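Local atomic coordinates of peptidyl-prolyl cis-trans isomerase (Hirschia baltica, PDB entry 5EX2), a protein that probably catalyses the cis-trans isomerisation of peptide bonds preceding proline, acting as a cyclophilin-type folding helper of the periplasm. Residues A[199-204]-A[209-214]; A[64-69]-A[73-78]. One frame throughout, in Å; residues are numbered along the deposited sequence.

Contact 1: A[199-204]-A[209-214]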
ATOM      1  N   LYS A 199       4.954  -1.124 -12.771  1.00 10.26           N
ATOM      2  CA  LYS A 199       5.781  -0.275 -13.621  1.00 10.01           C
ATOM      3  C   LYS A 199       5.841  -0.753 -15.062  1.00  9.79           C
ATOM      4  O   LYS A 199       6.333  -0.042 -15.923  1.00 10.11           O
ATOM      5  CB  LYS A 199       7.203  -0.174 -13.065  1.00 10.08           C
ATOM      6  CG  LYS A 199       7.340   0.624 -11.802  1.00 13.66           C
ATOM      7  CD  LYS A 199       8.823   0.628 -11.420  1.00 18.96           C
ATOM      8  CE  LYS A 199       9.176   1.486 -10.245  1.00 25.92           C
ATOM      9  NZ  LYS A 199      10.630   1.293  -9.931  1.00 21.57           N
ATOM     10  N   SER A 200       5.348  -1.955 -15.336  1.00  8.87           N
ATOM     11  CA  SER A 200       5.379  -2.498 -16.691  1.00 12.53           C
ATOM     12  C   SER A 200       4.021  -2.377 -17.383  1.00 12.06           C
ATOM     13  O   SER A 200       3.907  -2.704 -18.564  1.00 11.15           O
ATOM     14  CB  SER A 200       5.828  -3.967 -16.681  1.00 11.22           C
ATOM     15  OG  SER A 200       4.820  -4.832 -16.187  1.00 12.24           O
ATOM     16  N   LEU A 201       2.978  -1.977 -16.655  1.00  9.48           N
ATOM     17  CA  LEU A 201       1.655  -1.844 -17.270  1.00 10.47           C
ATOM     18  C   LEU A 201       1.714  -0.820 -18.400  1.00  9.28           C
ATOM     19  O   LEU A 201       2.422   0.186 -18.297  1.00  9.76           O
ATOM     20  CB  LEU A 201       0.607  -1.466 -16.224  1.00  9.08           C
ATOM     21  CG  LEU A 201       0.388  -2.513 -15.123  1.00  8.42           C
ATOM     22  CD1 LEU A 201      -0.411  -1.974 -13.989  1.00  9.62           C
ATOM     23  CD2 LEU A 201      -0.326  -3.727 -15.691  1.00  8.44           C
ATOM     24  N   THR A 202       0.978  -1.100 -19.474  1.00 10.41           N
ATOM     25  CA  THR A 202       1.067  -0.313 -20.691  1.00  9.05           C
ATOM     26  C   THR A 202       0.611   1.128 -20.456  1.00 10.01           C
ATOM     27  O   THR A 202      -0.470   1.380 -19.913  1.00  9.97           O
ATOM     28  CB  THR A 202       0.237  -0.970 -21.795  1.00 11.35           C
ATOM     29  OG1 THR A 202       0.759  -2.283 -22.046  1.00 13.91           O
ATOM     30  CG2 THR A 202       0.313  -0.193 -23.075  1.00 10.02           C
ATOM     31  N   ILE A 203       1.462   2.045 -20.880  1.00 10.94           N
ATOM     32  CA  ILE A 203       1.261   3.469 -20.719  1.00 10.67           C
ATOM     33  C   ILE A 203       0.219   3.985 -21.688  1.00 12.66           C
ATOM     34  O   ILE A 203       0.205   3.582 -22.843  1.00 12.33           O
ATOM     35  CB  ILE A 203       2.609   4.204 -20.954  1.00 12.11           C
ATOM     36  CG1 ILE A 203       3.591   3.874 -19.834  1.00 13.58           C
ATOM     37  CG2 ILE A 203       2.440   5.723 -21.095  1.00 16.56           C
ATOM     38  CD1 ILE A 203       5.048   4.034 -20.231  1.00 17.53           C
ATOM     39  N   GLY A 204      -0.628   4.901 -21.228  1.00 10.58           N
ATOM     40  CA  GLY A 204      -1.558   5.594 -22.115  1.00 10.80           C
ATOM     41  C   GLY A 204      -2.754   6.141 -21.366  1.00 10.66           C
ATOM     42  O   GLY A 204      -3.079   5.701 -20.260  1.00 11.20           O
ATOM     43  N   ARG A 209      -4.479  -0.562 -26.204  1.00 13.24           N
ATOM     44  CA  ARG A 209      -4.784  -1.918 -25.791  1.00 13.01           C
ATOM     45  C   ARG A 209      -4.297  -2.056 -24.368  1.00 14.68           C
ATOM     46  O   ARG A 209      -3.179  -2.481 -24.127  1.00 14.18           O
ATOM     47  CB  ARG A 209      -4.132  -2.910 -26.758  1.00 17.16           C
ATOM     48  CG  ARG A 209      -4.730  -2.797 -28.177  1.00 20.65           C
ATOM     49  CD  ARG A 209      -3.875  -3.398 -29.292  1.00 20.51           C
ATOM     50  NE  ARG A 209      -2.660  -2.635 -29.568  1.00 18.24           N
ATOM     51  CZ  ARG A 209      -2.591  -1.545 -30.332  1.00 20.09           C
ATOM     52  NH1 ARG A 209      -1.421  -0.943 -30.504  1.00 23.12           N
ATOM     53  NH2 ARG A 209      -3.675  -1.053 -30.922  1.00 21.81           N
ATOM     54  N   PRO A 210      -5.130  -1.636 -23.416  1.00 12.43           N
ATOM     55  CA  PRO A 210      -4.663  -1.578 -22.025  1.00  9.25           C
ATOM     56  C   PRO A 210      -4.399  -2.938 -21.419  1.00 11.40           C
ATOM     57  O   PRO A 210      -5.016  -3.928 -21.831  1.00 11.89           O
ATOM     58  CB  PRO A 210      -5.820  -0.914 -21.280  1.00 13.66           C
ATOM     59  CG  PRO A 210      -6.663  -0.279 -22.327  1.00 19.11           C
ATOM     60  CD  PRO A 210      -6.472  -1.054 -23.576  1.00 10.64           C
ATOM     61  N   ASP A 211      -3.508  -2.971 -20.439  1.00  9.08           N
ATOM     62  CA  ASP A 211      -3.409  -4.135 -19.566  1.00  9.47           C
ATOM     63  C   ASP A 211      -4.681  -4.266 -18.725  1.00  8.77           C
ATOM     64  O   ASP A 211      -5.478  -3.316 -18.638  1.00  9.99           O
ATOM     65  CB  ASP A 211      -2.156  -4.031 -18.700  1.00 11.33           C
ATOM     66  CG  ASP A 211      -0.927  -4.482 -19.442  1.00 14.08           C
ATOM     67  OD1 ASP A 211      -0.933  -5.636 -19.927  1.00 13.04           O
ATOM     68  OD2 ASP A 211       0.016  -3.685 -19.584  1.00 11.24           O
ATOM     69  N   ILE A 212      -4.879  -5.450 -18.152  1.00  9.31           N
ATOM     70  CA  ILE A 212      -6.131  -5.823 -17.506  1.00  9.60           C
ATOM     71  C   ILE A 212      -5.847  -6.378 -16.129  1.00  9.52           C
ATOM     72  O   ILE A 212      -4.887  -7.109 -15.944  1.00  9.40           O
ATOM     73  CB  ILE A 212      -6.893  -6.879 -18.338  1.00 10.56           C
ATOM     74  CG1 ILE A 212      -7.125  -6.369 -19.766  1.00 13.29           C
ATOM     75  CG2 ILE A 212      -8.217  -7.257 -17.673  1.00 11.77           C
ATOM     76  CD1 ILE A 212      -7.691  -7.409 -20.719  1.00 20.58           C
ATOM     77  N   LEU A 213      -6.705  -6.036 -15.189  1.00  7.26           N
ATOM     78  CA  LEU A 213      -6.777  -6.703 -13.903  1.00  9.53           C
ATOM     79  C   LEU A 213      -7.646  -7.917 -14.137  1.00  8.29           C
ATOM     80  O   LEU A 213      -8.861  -7.820 -14.174  1.00  8.15           O
ATOM     81  CB  LEU A 213      -7.369  -5.784 -12.840  1.00  8.18           C
ATOM     82  CG  LEU A 213      -7.548  -6.380 -11.445  1.00  9.32           C
ATOM     83  CD1 LEU A 213      -6.254  -6.938 -10.881  1.00 11.32           C
ATOM     84  CD2 LEU A 213      -8.094  -5.299 -10.534  1.00  9.59           C
ATOM     85  N   VAL A 214      -7.011  -9.064 -14.313  1.00  8.14           N
ATOM     86  CA  VAL A 214      -7.723 -10.280 -14.679  1.00  9.29           C
ATOM     87  C   VAL A 214      -8.579 -10.816 -13.532  1.00  8.37           C
ATOM     88  O   VAL A 214      -9.708 -11.284 -13.734  1.00  9.16           O
ATOM     89  CB  VAL A 214      -6.727 -11.364 -15.131  1.00  9.63           C
ATOM     90  CG1 VAL A 214      -7.441 -12.669 -15.439  1.00  8.05           C
ATOM     91  CG2 VAL A 214      -5.920 -10.897 -16.320  1.00  8.91           C
TER
HETATM   92  O   HOH W   1      -2.536  -0.450 -19.332  1.00  9.00           O
HETATM   93  O   HOH W   2      -0.883  -3.932 -23.320  1.00 23.67           O
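Leu201 meets Asp211 through one methyl branch: CD2 reaches Asp211 CB at 3.5 Å, the two side chains crossing at a slant. The Leu201 side chain also touches Phe65, Leu173 and Thr30, while the backbone Leu201 O accepts a hydrogen bond from Arg175 NH1. At Thr202 the contact becomes polar, and two donors of this one residue converge on Asp211 OD2. The backbone Thr202 N approaches at 2.8 Å with an N-H...O angle of 150° and uses the anti lone pair, whereas Thr202 OG1, 2.9 Å from Asp211 OD2, donates from about 50° above the carboxylate plane. With chi1 at -61°, OG1 lies beside its own backbone N, and hydroxyl and amide can point to the same oxygen. The segments belong to the connection that leaves helix 195-198 and enters strand 212-218, a member of the closed eight-stranded barrel of the cyclophilin fold. Asp211 stands near that entry, and its second oxygen, OD1, is held by Thr31 OG1 and a salt bridge to Lys32, so both ends of the carboxylate are fixed and its negative charge is probably well compensated. Two waters bridge the segments: one donates to Thr202 O and accepts from Asp211 N, and another donates to both the Thr202 hydroxyl and Arg209 O, 2.8 Å from the latter.

Contact 2: A[64-69]-A[73-78]; sequences KFHRVI and MAQGGD
Gln75 N donates to Arg67 O at 2.8 Å, while the return bond from Arg67 N to Gln75 O is weak at 3.4 Å. His66 and Arg67 together face Gln75, which makes this a classic beta bulge. Beyond it the ladder continues through Val68 and Ala74, and Ile69 N reaches Met73 O at 2.9 Å in a nearly straight bond (176°), while the return bond from Met73 N to Ile69 O is weak. Val68 CG2 and Ala74 CB meet at 4.0 Å on one face of the sheet; Arg67, Gln75, Ile69 and Met73 occupy the other. There Met73, bent at chi2 (83°) and chi3, brings CE to 3.9 Å from Ile69 CD1. In one of the two conformers of Arg67, Met73 CE lies over a face of the guanidinium and Gln75 OE1 at its edge; the very short approach of Arg67 NH1 to Gln75 OE1 makes that bond doubtful. The Gln75 amide stands 80° from the His66 ring plane, and its NE2 bonds to Gln170 OE1. Replacing Gln75 by an alanine would take away the amide, which is likely to cost Gln170 OE1 this donor and open a gap beside the His66 ring. That ring also rests CE1 against Asp78 CB (3.9 Å), and a water links His66 ND1, Lys64 O and Asp78 N. FHRV and MAQGGD match the cyclophilin signature, consistent with Arg67, Met73 and Gln75 lining the proline-binding site, as the corresponding residues do in other cyclophilins. Strand 171-174 pairs with 73-76 through Leu173 and Phe171, and strand 212-218 flanks 63-69, placing the hairpin within the barrel wall.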
ATOM      1  N   LYS A  64      -9.878  -2.601 -16.800  1.00 10.35           N
ATOM      2  CA  LYS A  64      -8.680  -2.206 -17.517  1.00  9.48           C
ATOM      3  C   LYS A  64      -7.774  -1.360 -16.638  1.00 11.30           C
ATOM      4  O   LYS A  64      -8.229  -0.740 -15.680  1.00 11.84           O
ATOM      5  CB  LYS A  64      -9.033  -1.401 -18.757  1.00 12.67           C
ATOM      6  CG  LYS A  64      -9.982  -2.092 -19.705  1.00 14.83           C
ATOM      7  CD  LYS A  64      -9.405  -3.355 -20.285  1.00 21.81           C
ATOM      8  CE  LYS A  64     -10.331  -3.929 -21.358  1.00 34.43           C
ATOM      9  NZ  LYS A  64     -10.552  -2.979 -22.484  1.00 40.23           N
ATOM     10  N   PHE A  65      -6.500  -1.300 -16.986  1.00  8.65           N
ATOM     11  CA  PHE A  65      -5.638  -0.232 -16.495  1.00  8.04           C
ATOM     12  C   PHE A  65      -5.705   0.855 -17.541  1.00  7.63           C
ATOM     13  O   PHE A  65      -4.896   0.919 -18.473  1.00  8.96           O
ATOM     14  CB  PHE A  65      -4.225  -0.733 -16.249  1.00  7.90           C
ATOM     15  CG  PHE A  65      -4.139  -1.582 -15.046  1.00  9.62           C
ATOM     16  CD1 PHE A  65      -4.070  -1.001 -13.796  1.00 10.09           C
ATOM     17  CD2 PHE A  65      -4.175  -2.955 -15.140  1.00  9.08           C
ATOM     18  CE1 PHE A  65      -4.025  -1.781 -12.658  1.00 10.70           C
ATOM     19  CE2 PHE A  65      -4.132  -3.737 -14.003  1.00 11.04           C
ATOM     20  CZ  PHE A  65      -4.054  -3.147 -12.765  1.00 11.34           C
ATOM     21  N   HIS A  66      -6.718   1.698 -17.399  1.00 10.37           N
ATOM     22  CA  HIS A  66      -7.112   2.615 -18.462  1.00  8.70           C
ATOM     23  C   HIS A  66      -6.382   3.953 -18.439  1.00  9.44           C
ATOM     24  O   HIS A  66      -6.495   4.719 -19.387  1.00 10.08           O
ATOM     25  CB  HIS A  66      -8.615   2.867 -18.395  1.00 12.83           C
ATOM     26  CG  HIS A  66      -9.031   3.624 -17.177  1.00  9.25           C
ATOM     27  ND1 HIS A  66      -9.276   3.019 -15.962  1.00 11.70           N
ATOM     28  CD2 HIS A  66      -9.188   4.954 -16.974  1.00 16.37           C
ATOM     29  CE1 HIS A  66      -9.584   3.943 -15.067  1.00 13.99           C
ATOM     30  NE2 HIS A  66      -9.537   5.124 -15.655  1.00 14.94           N
ATOM     31  N   ARG A  67      -5.661   4.253 -17.367  1.00  8.98           N
ATOM     32  CA  ARG A  67      -4.909   5.503 -17.287  0.51 11.60           C
ATOM     33  C   ARG A  67      -3.582   5.227 -16.614  1.00  9.53           C
ATOM     34  O   ARG A  67      -3.526   5.031 -15.402  1.00 10.10           O
ATOM     35  CB  ARG A  67      -5.703   6.566 -16.518  0.51 11.06           C
ATOM     36  CG  ARG A  67      -4.978   7.894 -16.300  0.51 26.09           C
ATOM     37  CD  ARG A  67      -5.738   8.746 -15.287  0.51 20.78           C
ATOM     38  NE  ARG A  67      -5.003   9.935 -14.845  0.51 16.88           N
ATOM     39  CZ  ARG A  67      -4.738  10.248 -13.578  0.51 12.83           C
ATOM     40  NH1 ARG A  67      -5.134   9.470 -12.580  0.51 22.28           N
ATOM     41  NH2 ARG A  67      -4.064  11.360 -13.298  0.51 14.61           N
ATOM     42  N   VAL A  68      -2.528   5.198 -17.415  1.00  8.63           N
ATOM     43  CA  VAL A  68      -1.207   4.812 -16.945  1.00  8.45           C
ATOM     44  C   VAL A  68      -0.218   5.855 -17.408  1.00  8.24           C
ATOM     45  O   VAL A  68      -0.111   6.135 -18.609  1.00  9.35           O
ATOM     46  CB  VAL A  68      -0.812   3.424 -17.479  1.00  8.96           C
ATOM     47  CG1 VAL A  68       0.560   3.022 -16.995  1.00 10.22           C
ATOM     48  CG2 VAL A  68      -1.838   2.388 -17.071  1.00  9.79           C
ATOM     49  N   ILE A  69       0.465   6.464 -16.447  1.00  8.85           N
ATOM     50  CA  ILE A  69       1.343   7.577 -16.725  1.00  9.53           C
ATOM     51  C   ILE A  69       2.733   7.219 -16.225  1.00  9.58           C
ATOM     52  O   ILE A  69       2.916   6.904 -15.037  1.00  9.69           O
ATOM     53  CB  ILE A  69       0.814   8.861 -16.065  1.00 10.83           C
ATOM     54  CG1 ILE A  69      -0.575   9.196 -16.620  1.00 13.57           C
ATOM     55  CG2 ILE A  69       1.775  10.000 -16.298  1.00 12.68           C
ATOM     56  CD1 ILE A  69      -1.243  10.379 -15.951  1.00 12.63           C
ATOM     57  N   MET A  73       1.784   6.721 -12.036  1.00  9.83           N
ATOM     58  CA  MET A  73       0.969   5.639 -11.522  1.00  9.04           C
ATOM     59  C   MET A  73       0.204   4.935 -12.630  1.00  9.02           C
ATOM     60  O   MET A  73       0.152   5.401 -13.766  1.00  9.56           O
ATOM     61  CB  MET A  73      -0.002   6.174 -10.462  1.00  8.90           C
ATOM     62  CG  MET A  73      -0.898   7.316 -10.942  1.00 11.26           C
ATOM     63  SD  MET A  73      -2.343   6.672 -11.830  1.00 13.12           S
ATOM     64  CE  MET A  73      -2.392   7.735 -13.272  1.00 18.20           C
ATOM     65  N   ALA A  74      -0.355   3.790 -12.252  1.00  8.47           N
ATOM     66  CA  ALA A  74      -1.265   3.032 -13.090  1.00  8.36           C
ATOM     67  C   ALA A  74      -2.626   2.972 -12.424  1.00  7.88           C
ATOM     68  O   ALA A  74      -2.772   2.452 -11.314  1.00  8.93           O
ATOM     69  CB  ALA A  74      -0.723   1.636 -13.320  1.00  9.52           C
ATOM     70  N   GLN A  75      -3.631   3.500 -13.114  1.00  8.06           N
ATOM     71  CA  GLN A  75      -4.986   3.569 -12.586  1.00  7.83           C
ATOM     72  C   GLN A  75      -5.888   2.533 -13.249  1.00 10.31           C
ATOM     73  O   GLN A  75      -5.877   2.386 -14.476  1.00 10.72           O
ATOM     74  CB  GLN A  75      -5.557   4.975 -12.779  1.00 10.15           C
ATOM     75  CG  GLN A  75      -6.948   5.148 -12.250  1.00 10.51           C
ATOM     76  CD  GLN A  75      -7.391   6.598 -12.287  1.00 16.36           C
ATOM     77  OE1 GLN A  75      -6.563   7.502 -12.257  1.00 25.63           O
ATOM     78  NE2 GLN A  75      -8.690   6.828 -12.396  1.00 14.65           N
ATOM     79  N   GLY A  76      -6.645   1.815 -12.424  1.00  8.95           N
ATOM     80  CA  GLY A  76      -7.577   0.801 -12.893  1.00  9.65           C
ATOM     81  C   GLY A  76      -8.847   0.826 -12.076  1.00 10.28           C
ATOM     82  O   GLY A  76      -9.132   1.797 -11.370  1.00  9.90           O
ATOM     83  N   GLY A  77      -9.617  -0.243 -12.180  1.00  9.08           N
ATOM     84  CA  GLY A  77     -10.768  -0.416 -11.330  1.00  8.51           C
ATOM     85  C   GLY A  77     -12.042   0.315 -11.714  1.00  8.32           C
ATOM     86  O   GLY A  77     -12.940   0.436 -10.883  1.00 10.51           O
ATOM     87  N   ASP A  78     -12.169   0.745 -12.963  1.00  9.49           N
ATOM     88  CA  ASP A  78     -13.396   1.390 -13.407  1.00 11.71           C
ATOM     89  C   ASP A  78     -14.375   0.303 -13.802  1.00 12.33           C
ATOM     90  O   ASP A  78     -14.422  -0.119 -14.958  1.00 12.44           O
ATOM     91  CB  ASP A  78     -13.120   2.342 -14.566  1.00 12.53           C
ATOM     92  CG  ASP A  78     -14.341   3.135 -14.980  1.00 17.39           C
ATOM     93  OD1 ASP A  78     -15.419   2.975 -14.353  1.00 18.27           O
ATOM     94  OD2 ASP A  78     -14.215   3.921 -15.941  1.00 17.52           O
TER
HETATM   95  O   HOH W   3      -8.240  -2.515 -13.155  1.00 10.53           O
HETATM   96  O   HOH W   4     -10.515   0.594 -15.339  1.00 11.44           O
HETATM   97  O   HOH W   5     -12.364  -0.892 -16.836  1.00 16.68           O

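How the contacts relate
Contact 2 closes before contact 1 opens along the chain, yet their centres lie only 7 Å apart, because strands 63-69 and 212-218 are neighbours in the same barrel. Two probable backbone hydrogen bonds join them: Asp211 O to Phe65 N at 2.8 Å, and Gly204 N to Val68 O at 2.9 Å. In addition, Thr202 O packs 3.2 Å from Val68 CB. Contact 2 probably carries residues of the substrate site, as in other cyclophilins, while contact 1 packs beside its hairpin. A bound magnesium ion lies about 7 Å from the side chain of Val68, and one about 9 Å from that of Ser200; neither contact includes the Gln115, Gln133 and Glu135 metal site.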